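Local coordinates for autophagy-related protein 9 (Schizosaccharomyces pombe, PDB 7D0I) that scrambles phospholipids between the two leaflets of autophagic membranes as a homotrimer with a central pore, supplying membrane for the growing autophagosome, at residues L452-A461 and F596-N606; P565-I573 and W583-V592. The protein carries 1 engineered substitution. All blocks are in the same frame, centred on the assembly; numbering follows the deposited sequence.

Overall arrangement
Following the chain from its N terminus, residues 452-461 come first, just beyond helix 427-447, and pair with residues 135 positions further on: contact 1 closes this long, mostly helical loop by joining strand 455-457 to strand 600-602. Contact 2 is nested inside that loop and closes a much shorter one, folding residues 583-592 back onto helix 565-576. Helix 591-599 serves both, its first residues in contact 2 and its last turn in contact 1; the centres of the two contacts lie about 18 Å apart. Phe596 joins them directly, packing on Val572 and Trp583. Together they tie helices 565-576 and 591-599 to the start of helix 603-624, which is thought to be intramembrane.

Contact 1: residues L452-A461 and F596-N606; sequences LSTRRYTPLA and FCSLYSYRIVN
Arg455 lays CB over one face of the Tyr600 ring, a CH-pi contact 3.8 Å from CB to the ring centroid, within a two-stranded antiparallel sheet of 455-457 and 600-602. The arginine chain bends at chi3 (86°), turning the guanidinium over a face of the Tyr602 ring as a cation-pi pair, with CZ 4.4 Å from that centroid. Arg455 NE also donates to Tyr600 O at 3.2 Å, coming from above the carbonyl plane. Cut back to alanine, this position would probably lose the cation over Tyr602 and the side-chain donor to Tyr600 O. Between the strands Arg456 N gives a bond of 2.9 Å to Ser601 O, while the return bond from Ser601 N to Arg456 O is weak. Beyond the strand ends, Arg603 N bonds to Thr454 O and Thr458 N to Leu599 O, carrying the pairing to the helix ends that flank strand 600-602. Tyr457 and Tyr600 meet obliquely, ring planes at 58°, and their hydroxyls bond to Ser482 and Ser487. The side chains of Arg456 and Arg603 run side by side, their guanidinium planes turned 67° apart; Glu559 of the second subunit forms a salt bridge with Arg603 and a weak, long ion pair with Arg456, so their closeness probably depends on this shared carboxylate. Thr454 places its methyl CG2 over a face of the Arg603 guanidinium, 3.8 Å from NH2.

Contact 2: residues P565-I573 and W583-V592; sequences PEKALRRVI and WSDNMHSKAV
Met587 pushes its thioether chain between the side chains of helix 565-576, and its methyl is the centre of the tightly packed part. With CG beside the backbone N (chi1 -63°) and a bend at chi3, CE comes to 3.6 Å from Arg570 CG. The same methyl meets Ile573 CD1 tip to tip at 3.7 Å and touches Leu569 CD2 as well. Leu569 divides its branches: CD1 approaches Trp583 CZ3, whereas CD2 lies 3.6 Å from Val592 CG1. That valine methyl in turn covers the centre of one indole face, and Ile573 CD1 abuts the indole edge, 3.9 Å from CE3. Tyr489 of helix 483-489 adds to this apolar core by packing on Leu569 and Val592.

The Glu566 side is looser and more polar. Glu566 CG rests on Met587 CB at 3.6 Å, while the carboxylate turns to Arg570, a salt bridge of 2.9 Å between OE1 and NH2. Separately, Pro565 and His588 are covered by the third subunit. In this helix-loop-helix packing the returning connection sets its apolar side chains against one side of helix 565-576 before helix 591-599 sets off in broadly the same sense.

Contact 1: residues L452-A461 and F596-N606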
loop_
_atom_site.group_PDB
_atom_site.type_symbol
_atom_site.label_atom_id
_atom_site.label_comp_id
_atom_site.label_asym_id
_atom_site.label_seq_id
_atom_site.Cartn_x
_atom_site.Cartn_y
_atom_site.Cartn_z
ATOM N N LEU A 452 -40.497 19.771 -10.512
ATOM C CA LEU A 452 -40.244 21.187 -10.733
ATOM C C LEU A 452 -38.940 21.648 -10.109
ATOM O O LEU A 452 -38.338 22.611 -10.590
ATOM C CB LEU A 452 -41.398 22.026 -10.175
ATOM C CG LEU A 452 -41.500 23.495 -10.596
ATOM C CD1 LEU A 452 -42.954 23.890 -10.709
ATOM C CD2 LEU A 452 -40.788 24.408 -9.613
ATOM N N SER A 453 -38.487 20.975 -9.054
ATOM C CA SER A 453 -37.222 21.287 -8.410
ATOM C C SER A 453 -36.061 20.485 -8.976
ATOM O O SER A 453 -35.027 20.357 -8.312
ATOM C CB SER A 453 -37.326 21.049 -6.903
ATOM O OG SER A 453 -36.043 21.084 -6.303
ATOM N N THR A 454 -36.206 19.926 -10.174
ATOM C CA THR A 454 -35.099 19.225 -10.801
ATOM C C THR A 454 -34.030 20.230 -11.191
ATOM O O THR A 454 -34.278 21.122 -12.005
ATOM C CB THR A 454 -35.575 18.454 -12.024
ATOM O OG1 THR A 454 -36.324 17.308 -11.601
ATOM C CG2 THR A 454 -34.396 17.997 -12.843
ATOM N N ARG A 455 -32.851 20.096 -10.605
ATOM C CA ARG A 455 -31.767 21.029 -10.843
ATOM C C ARG A 455 -30.768 20.444 -11.828
ATOM O O ARG A 455 -30.523 19.237 -11.856
ATOM C CB ARG A 455 -31.072 21.390 -9.536
ATOM C CG ARG A 455 -31.984 22.052 -8.531
ATOM C CD ARG A 455 -31.321 22.185 -7.180
ATOM N NE ARG A 455 -30.516 23.393 -7.076
ATOM C CZ ARG A 455 -30.924 24.498 -6.469
ATOM N NH1 ARG A 455 -32.120 24.532 -5.912
ATOM N NH2 ARG A 455 -30.141 25.559 -6.411
ATOM N N ARG A 456 -30.206 21.324 -12.649
ATOM C CA ARG A 456 -29.216 20.976 -13.650
ATOM C C ARG A 456 -28.172 22.078 -13.685
ATOM O O ARG A 456 -28.405 23.187 -13.205
ATOM C CB ARG A 456 -29.855 20.803 -15.029
ATOM C CG ARG A 456 -30.823 19.651 -15.136
ATOM C CD ARG A 456 -30.100 18.353 -15.383
ATOM N NE ARG A 456 -30.995 17.205 -15.369
ATOM C CZ ARG A 456 -31.218 16.446 -14.302
ATOM N NH1 ARG A 456 -30.609 16.711 -13.157
ATOM N NH2 ARG A 456 -32.049 15.420 -14.382
ATOM N N TYR A 457 -27.012 21.770 -14.253
ATOM C CA TYR A 457 -25.973 22.776 -14.401
ATOM C C TYR A 457 -26.312 23.713 -15.545
ATOM O O TYR A 457 -26.759 23.280 -16.608
ATOM C CB TYR A 457 -24.616 22.129 -14.655
ATOM C CG TYR A 457 -24.112 21.260 -13.536
ATOM C CD1 TYR A 457 -23.660 21.809 -12.353
ATOM C CD2 TYR A 457 -24.062 19.894 -13.673
ATOM C CE1 TYR A 457 -23.200 21.016 -11.339
ATOM C CE2 TYR A 457 -23.598 19.098 -12.664
ATOM C CZ TYR A 457 -23.169 19.662 -11.503
ATOM O OH TYR A 457 -22.707 18.861 -10.500
ATOM N N THR A 458 -26.097 25.003 -15.329
ATOM C CA THR A 458 -26.326 25.974 -16.377
ATOM C C THR A 458 -25.323 25.766 -17.507
ATOM O O THR A 458 -24.242 25.224 -17.290
ATOM C CB THR A 458 -26.207 27.388 -15.834
ATOM O OG1 THR A 458 -24.865 27.622 -15.408
ATOM C CG2 THR A 458 -27.123 27.570 -14.663
ATOM N N PRO A 459 -25.665 26.176 -18.729
ATOM C CA PRO A 459 -24.719 26.016 -19.840
ATOM C C PRO A 459 -23.383 26.689 -19.617
ATOM O O PRO A 459 -22.396 26.269 -20.223
ATOM C CB PRO A 459 -25.466 26.641 -21.017
ATOM C CG PRO A 459 -26.874 26.417 -20.691
ATOM C CD PRO A 459 -26.989 26.594 -19.213
ATOM N N LEU A 460 -23.314 27.717 -18.780
ATOM C CA LEU A 460 -22.031 28.317 -18.451
ATOM C C LEU A 460 -21.292 27.521 -17.391
ATOM O O LEU A 460 -20.062 27.581 -17.326
ATOM C CB LEU A 460 -22.229 29.748 -17.974
ATOM C CG LEU A 460 -20.968 30.526 -17.640
ATOM C CD1 LEU A 460 -20.193 30.817 -18.889
ATOM C CD2 LEU A 460 -21.332 31.797 -16.931
ATOM N N ALA A 461 -22.011 26.780 -16.555
ATOM C CA ALA A 461 -21.352 25.893 -15.613
ATOM C C ALA A 461 -20.738 24.698 -16.306
ATOM O O ALA A 461 -19.801 24.104 -15.777
ATOM C CB ALA A 461 -22.336 25.412 -14.559
ATOM N N PHE A 596 -22.422 27.860 -5.636
ATOM C CA PHE A 596 -22.666 26.584 -6.287
ATOM C C PHE A 596 -24.102 26.458 -6.767
ATOM O O PHE A 596 -24.364 25.760 -7.745
ATOM C CB PHE A 596 -22.333 25.432 -5.354
ATOM C CG PHE A 596 -22.489 24.093 -5.991
ATOM C CD1 PHE A 596 -23.624 23.342 -5.783
ATOM C CD2 PHE A 596 -21.510 23.592 -6.817
ATOM C CE1 PHE A 596 -23.767 22.119 -6.375
ATOM C CE2 PHE A 596 -21.655 22.372 -7.409
ATOM C CZ PHE A 596 -22.780 21.634 -7.187
ATOM N N CYS A 597 -25.044 27.114 -6.101
ATOM C CA CYS A 597 -26.407 27.121 -6.604
ATOM C C CYS A 597 -26.605 28.132 -7.718
ATOM O O CYS A 597 -27.610 28.062 -8.429
ATOM C CB CYS A 597 -27.392 27.389 -5.471
ATOM S SG CYS A 597 -27.844 25.919 -4.537
ATOM N N SER A 598 -25.682 29.079 -7.878
ATOM C CA SER A 598 -25.658 29.840 -9.119
ATOM C C SER A 598 -25.163 28.985 -10.277
ATOM O O SER A 598 -25.575 29.194 -11.421
ATOM C CB SER A 598 -24.775 31.072 -8.980
ATOM O OG SER A 598 -23.418 30.730 -9.176
ATOM N N LEU A 599 -24.278 28.025 -10.003
ATOM C CA LEU A 599 -23.828 27.105 -11.045
ATOM C C LEU A 599 -24.816 25.975 -11.300
ATOM O O LEU A 599 -24.915 25.493 -12.427
ATOM C CB LEU A 599 -22.481 26.497 -10.673
ATOM C CG LEU A 599 -21.262 27.406 -10.638
ATOM C CD1 LEU A 599 -20.210 26.773 -9.781
ATOM C CD2 LEU A 599 -20.744 27.612 -12.032
ATOM N N TYR A 600 -25.542 25.543 -10.279
ATOM C CA TYR A 600 -26.411 24.368 -10.317
ATOM C C TYR A 600 -27.831 24.849 -10.069
ATOM O O TYR A 600 -28.298 24.854 -8.932
ATOM C CB TYR A 600 -25.942 23.390 -9.272
ATOM C CG TYR A 600 -26.727 22.124 -9.085
ATOM C CD1 TYR A 600 -26.652 21.099 -9.999
ATOM C CD2 TYR A 600 -27.473 21.921 -7.948
ATOM C CE1 TYR A 600 -27.336 19.935 -9.810
ATOM C CE2 TYR A 600 -28.159 20.762 -7.753
ATOM C CZ TYR A 600 -28.089 19.773 -8.687
ATOM O OH TYR A 600 -28.782 18.608 -8.494
ATOM N N SER A 601 -28.521 25.249 -11.129
ATOM C CA SER A 601 -29.772 25.979 -11.007
ATOM C C SER A 601 -30.957 25.052 -11.216
ATOM O O SER A 601 -30.811 23.851 -11.422
ATOM C CB SER A 601 -29.818 27.131 -12.006
ATOM O OG SER A 601 -28.831 28.101 -11.720
ATOM N N TYR A 602 -32.153 25.624 -11.156
ATOM C CA TYR A 602 -33.357 24.890 -11.498
ATOM C C TYR A 602 -33.477 24.768 -13.006
ATOM O O TYR A 602 -33.044 25.645 -13.753
ATOM C CB TYR A 602 -34.598 25.587 -10.949
ATOM C CG TYR A 602 -34.713 25.571 -9.450
ATOM C CD1 TYR A 602 -35.051 24.415 -8.777
ATOM C CD2 TYR A 602 -34.510 26.724 -8.711
ATOM C CE1 TYR A 602 -35.163 24.398 -7.415
ATOM C CE2 TYR A 602 -34.619 26.717 -7.346
ATOM C CZ TYR A 602 -34.947 25.551 -6.703
ATOM O OH TYR A 602 -35.059 25.536 -5.336
ATOM N N ARG A 603 -34.081 23.675 -13.458
ATOM C CA ARG A 603 -34.215 23.477 -14.893
ATOM C C ARG A 603 -35.140 24.512 -15.519
ATOM O O ARG A 603 -34.921 24.930 -16.661
ATOM C CB ARG A 603 -34.712 22.067 -15.180
ATOM C CG ARG A 603 -34.942 21.788 -16.639
ATOM C CD ARG A 603 -35.597 20.445 -16.829
ATOM N NE ARG A 603 -34.660 19.347 -16.655
ATOM C CZ ARG A 603 -35.007 18.067 -16.656
ATOM N NH1 ARG A 603 -36.279 17.727 -16.811
ATOM N NH2 ARG A 603 -34.090 17.127 -16.494
ATOM N N ILE A 604 -36.160 24.957 -14.789
ATOM C CA ILE A 604 -37.077 25.950 -15.336
ATOM C C ILE A 604 -36.392 27.306 -15.447
ATOM O O ILE A 604 -36.619 28.055 -16.403
ATOM C CB ILE A 604 -38.355 26.015 -14.481
ATOM C CG1 ILE A 604 -39.302 27.080 -15.020
ATOM C CG2 ILE A 604 -38.020 26.271 -13.029
ATOM C CD1 ILE A 604 -39.817 26.780 -16.405
ATOM N N VAL A 605 -35.532 27.637 -14.485
ATOM C CA VAL A 605 -34.741 28.857 -14.592
ATOM C C VAL A 605 -33.787 28.761 -15.772
ATOM O O VAL A 605 -33.567 29.741 -16.496
ATOM C CB VAL A 605 -33.991 29.120 -13.278
ATOM C CG1 VAL A 605 -33.111 30.330 -13.417
ATOM C CG2 VAL A 605 -34.972 29.311 -12.154
ATOM N N ASN A 606 -33.210 27.580 -15.988
ATOM C CA ASN A 606 -32.357 27.381 -17.150
ATOM C C ASN A 606 -33.132 27.592 -18.440
ATOM O O ASN A 606 -32.593 28.135 -19.404
ATOM C CB ASN A 606 -31.739 25.989 -17.126
ATOM C CG ASN A 606 -30.740 25.817 -16.017
ATOM O OD1 ASN A 606 -30.376 26.773 -15.345
ATOM N ND2 ASN A 606 -30.280 24.593 -15.825
#

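Contact 2: residues P565-I573 and W583-V592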
loop_
_atom_site.group_PDB
_atom_site.type_symbol
_atom_site.label_atom_id
_atom_site.label_comp_id
_atom_site.label_asym_id
_atom_site.label_seq_id
_atom_site.Cartn_x
_atom_site.Cartn_y
_atom_site.Cartn_z
ATOM N N PRO A 565 -21.786 19.585 5.353
ATOM C CA PRO A 565 -21.667 20.224 4.037
ATOM C C PRO A 565 -20.283 20.130 3.421
ATOM O O PRO A 565 -20.179 20.064 2.194
ATOM C CB PRO A 565 -22.060 21.676 4.321
ATOM C CG PRO A 565 -21.888 21.847 5.769
ATOM C CD PRO A 565 -22.213 20.537 6.385
ATOM N N GLU A 566 -19.217 20.108 4.217
ATOM C CA GLU A 566 -17.884 20.161 3.632
ATOM C C GLU A 566 -17.528 18.866 2.915
ATOM O O GLU A 566 -16.943 18.896 1.828
ATOM C CB GLU A 566 -16.845 20.471 4.702
ATOM C CG GLU A 566 -15.523 20.922 4.121
ATOM C CD GLU A 566 -14.333 20.307 4.819
ATOM O OE1 GLU A 566 -14.527 19.396 5.648
ATOM O OE2 GLU A 566 -13.196 20.735 4.531
ATOM N N LYS A 567 -17.864 17.716 3.496
ATOM C CA LYS A 567 -17.525 16.477 2.806
ATOM C C LYS A 567 -18.474 16.198 1.651
ATOM O O LYS A 567 -18.070 15.574 0.668
ATOM C CB LYS A 567 -17.496 15.302 3.780
ATOM C CG LYS A 567 -18.748 15.113 4.584
ATOM C CD LYS A 567 -18.630 13.894 5.478
ATOM C CE LYS A 567 -18.511 12.617 4.661
ATOM N NZ LYS A 567 -19.715 12.372 3.819
ATOM N N ALA A 568 -19.711 16.685 1.724
ATOM C CA ALA A 568 -20.577 16.649 0.552
ATOM C C ALA A 568 -20.000 17.489 -0.574
ATOM O O ALA A 568 -20.001 17.074 -1.739
ATOM C CB ALA A 568 -21.976 17.134 0.917
ATOM N N LEU A 569 -19.481 18.670 -0.245
ATOM C CA LEU A 569 -18.881 19.514 -1.265
ATOM C C LEU A 569 -17.637 18.870 -1.855
ATOM O O LEU A 569 -17.402 18.963 -3.060
ATOM C CB LEU A 569 -18.548 20.882 -0.685
ATOM C CG LEU A 569 -17.989 21.886 -1.683
ATOM C CD1 LEU A 569 -18.922 22.048 -2.860
ATOM C CD2 LEU A 569 -17.775 23.205 -1.005
ATOM N N ARG A 570 -16.823 18.220 -1.030
ATOM C CA ARG A 570 -15.655 17.543 -1.577
ATOM C C ARG A 570 -16.062 16.368 -2.456
ATOM O O ARG A 570 -15.425 16.101 -3.482
ATOM C CB ARG A 570 -14.731 17.099 -0.448
ATOM C CG ARG A 570 -13.959 18.251 0.175
ATOM C CD ARG A 570 -13.000 17.791 1.251
ATOM N NE ARG A 570 -13.675 17.585 2.526
ATOM C CZ ARG A 570 -13.173 16.879 3.532
ATOM N NH1 ARG A 570 -11.989 16.297 3.408
ATOM N NH2 ARG A 570 -13.858 16.745 4.658
ATOM N N ARG A 571 -17.132 15.664 -2.086
ATOM C CA ARG A 571 -17.649 14.600 -2.935
ATOM C C ARG A 571 -18.134 15.141 -4.273
ATOM O O ARG A 571 -17.998 14.467 -5.297
ATOM C CB ARG A 571 -18.774 13.866 -2.206
ATOM C CG ARG A 571 -19.429 12.741 -2.973
ATOM C CD ARG A 571 -18.468 11.613 -3.260
ATOM N NE ARG A 571 -19.105 10.541 -4.017
ATOM C CZ ARG A 571 -18.447 9.622 -4.713
ATOM N NH1 ARG A 571 -17.123 9.646 -4.762
ATOM N NH2 ARG A 571 -19.111 8.683 -5.370
ATOM N N VAL A 572 -18.696 16.350 -4.287
ATOM C CA VAL A 572 -19.077 16.983 -5.550
ATOM C C VAL A 572 -17.843 17.338 -6.366
ATOM O O VAL A 572 -17.775 17.084 -7.575
ATOM C CB VAL A 572 -19.933 18.232 -5.291
ATOM C CG1 VAL A 572 -20.249 18.914 -6.586
ATOM C CG2 VAL A 572 -21.195 17.856 -4.595
ATOM N N ILE A 573 -16.857 17.953 -5.717
ATOM C CA ILE A 573 -15.680 18.449 -6.418
ATOM C C ILE A 573 -14.866 17.305 -6.999
ATOM O O ILE A 573 -14.163 17.482 -7.997
ATOM C CB ILE A 573 -14.856 19.331 -5.467
ATOM C CG1 ILE A 573 -15.630 20.607 -5.164
ATOM C CG2 ILE A 573 -13.531 19.690 -6.062
ATOM C CD1 ILE A 573 -14.939 21.519 -4.222
ATOM N N TRP A 583 -12.811 29.194 -2.242
ATOM C CA TRP A 583 -13.552 28.146 -1.555
ATOM C C TRP A 583 -12.694 27.457 -0.511
ATOM O O TRP A 583 -13.202 27.059 0.540
ATOM C CB TRP A 583 -14.063 27.103 -2.543
ATOM C CG TRP A 583 -15.234 27.515 -3.344
ATOM C CD1 TRP A 583 -15.743 28.765 -3.460
ATOM C CD2 TRP A 583 -16.053 26.666 -4.146
ATOM N NE1 TRP A 583 -16.830 28.751 -4.291
ATOM C CE2 TRP A 583 -17.039 27.472 -4.728
ATOM C CE3 TRP A 583 -16.043 25.303 -4.432
ATOM C CZ2 TRP A 583 -18.010 26.961 -5.574
ATOM C CZ3 TRP A 583 -17.005 24.801 -5.272
ATOM C CH2 TRP A 583 -17.977 25.624 -5.830
ATOM N N SER A 584 -11.394 27.309 -0.780
ATOM C CA SER A 584 -10.530 26.498 0.065
ATOM C C SER A 584 -10.456 27.008 1.495
ATOM O O SER A 584 -10.018 26.268 2.383
ATOM C CB SER A 584 -9.125 26.430 -0.532
ATOM O OG SER A 584 -8.250 25.700 0.306
ATOM N N ASP A 585 -10.863 28.251 1.741
ATOM C CA ASP A 585 -10.973 28.723 3.115
ATOM C C ASP A 585 -12.177 28.097 3.803
ATOM O O ASP A 585 -12.038 27.370 4.793
ATOM C CB ASP A 585 -11.071 30.248 3.143
ATOM C CG ASP A 585 -10.987 30.818 4.551
ATOM O OD1 ASP A 585 -9.887 31.254 4.952
ATOM O OD2 ASP A 585 -12.015 30.823 5.261
ATOM N N ASN A 586 -13.372 28.350 3.277
ATOM C CA ASN A 586 -14.618 27.966 3.932
ATOM C C ASN A 586 -15.469 27.128 2.989
ATOM O O ASN A 586 -16.364 27.647 2.324
ATOM C CB ASN A 586 -15.360 29.201 4.383
ATOM C CG ASN A 586 -15.242 30.333 3.397
ATOM O OD1 ASN A 586 -14.225 30.473 2.725
ATOM N ND2 ASN A 586 -16.280 31.147 3.300
ATOM N N MET A 587 -15.214 25.824 2.956
ATOM C CA MET A 587 -16.054 24.924 2.183
ATOM C C MET A 587 -17.306 24.514 2.937
ATOM O O MET A 587 -18.213 23.931 2.337
ATOM C CB MET A 587 -15.254 23.690 1.768
ATOM C CG MET A 587 -14.084 24.022 0.865
ATOM S SD MET A 587 -13.152 22.586 0.330
ATOM C CE MET A 587 -14.401 21.725 -0.595
ATOM N N HIS A 588 -17.373 24.806 4.226
ATOM C CA HIS A 588 -18.581 24.666 5.021
ATOM C C HIS A 588 -19.523 25.841 4.854
ATOM O O HIS A 588 -20.618 25.824 5.421
ATOM C CB HIS A 588 -18.202 24.549 6.492
ATOM C CG HIS A 588 -17.307 25.651 6.958
ATOM N ND1 HIS A 588 -17.721 26.962 7.040
ATOM C CD2 HIS A 588 -16.007 25.645 7.333
ATOM C CE1 HIS A 588 -16.721 27.713 7.456
ATOM N NE2 HIS A 588 -15.667 26.938 7.643
ATOM N N SER A 589 -19.124 26.854 4.095
ATOM C CA SER A 589 -19.777 28.145 4.163
ATOM C C SER A 589 -21.140 28.101 3.490
ATOM O O SER A 589 -21.505 27.142 2.812
ATOM C CB SER A 589 -18.902 29.211 3.513
ATOM O OG SER A 589 -19.361 30.509 3.830
ATOM N N LYS A 590 -21.900 29.165 3.709
ATOM C CA LYS A 590 -23.158 29.373 3.013
ATOM C C LYS A 590 -22.970 30.178 1.740
ATOM O O LYS A 590 -23.737 30.009 0.790
ATOM C CB LYS A 590 -24.148 30.088 3.934
ATOM C CG LYS A 590 -25.558 30.161 3.404
ATOM C CD LYS A 590 -26.191 28.795 3.354
ATOM C CE LYS A 590 -27.622 28.895 2.885
ATOM N NZ LYS A 590 -28.345 29.951 3.638
ATOM N N ALA A 591 -21.960 31.047 1.699
ATOM C CA ALA A 591 -21.655 31.769 0.471
ATOM C C ALA A 591 -21.188 30.818 -0.621
ATOM O O ALA A 591 -21.527 30.996 -1.799
ATOM C CB ALA A 591 -20.598 32.835 0.744
ATOM N N VAL A 592 -20.404 29.807 -0.249
ATOM C CA VAL A 592 -20.003 28.790 -1.211
ATOM C C VAL A 592 -21.223 28.079 -1.768
ATOM O O VAL A 592 -21.288 27.769 -2.961
ATOM C CB VAL A 592 -19.022 27.804 -0.561
ATOM C CG1 VAL A 592 -18.867 26.584 -1.417
ATOM C CG2 VAL A 592 -17.698 28.470 -0.364
#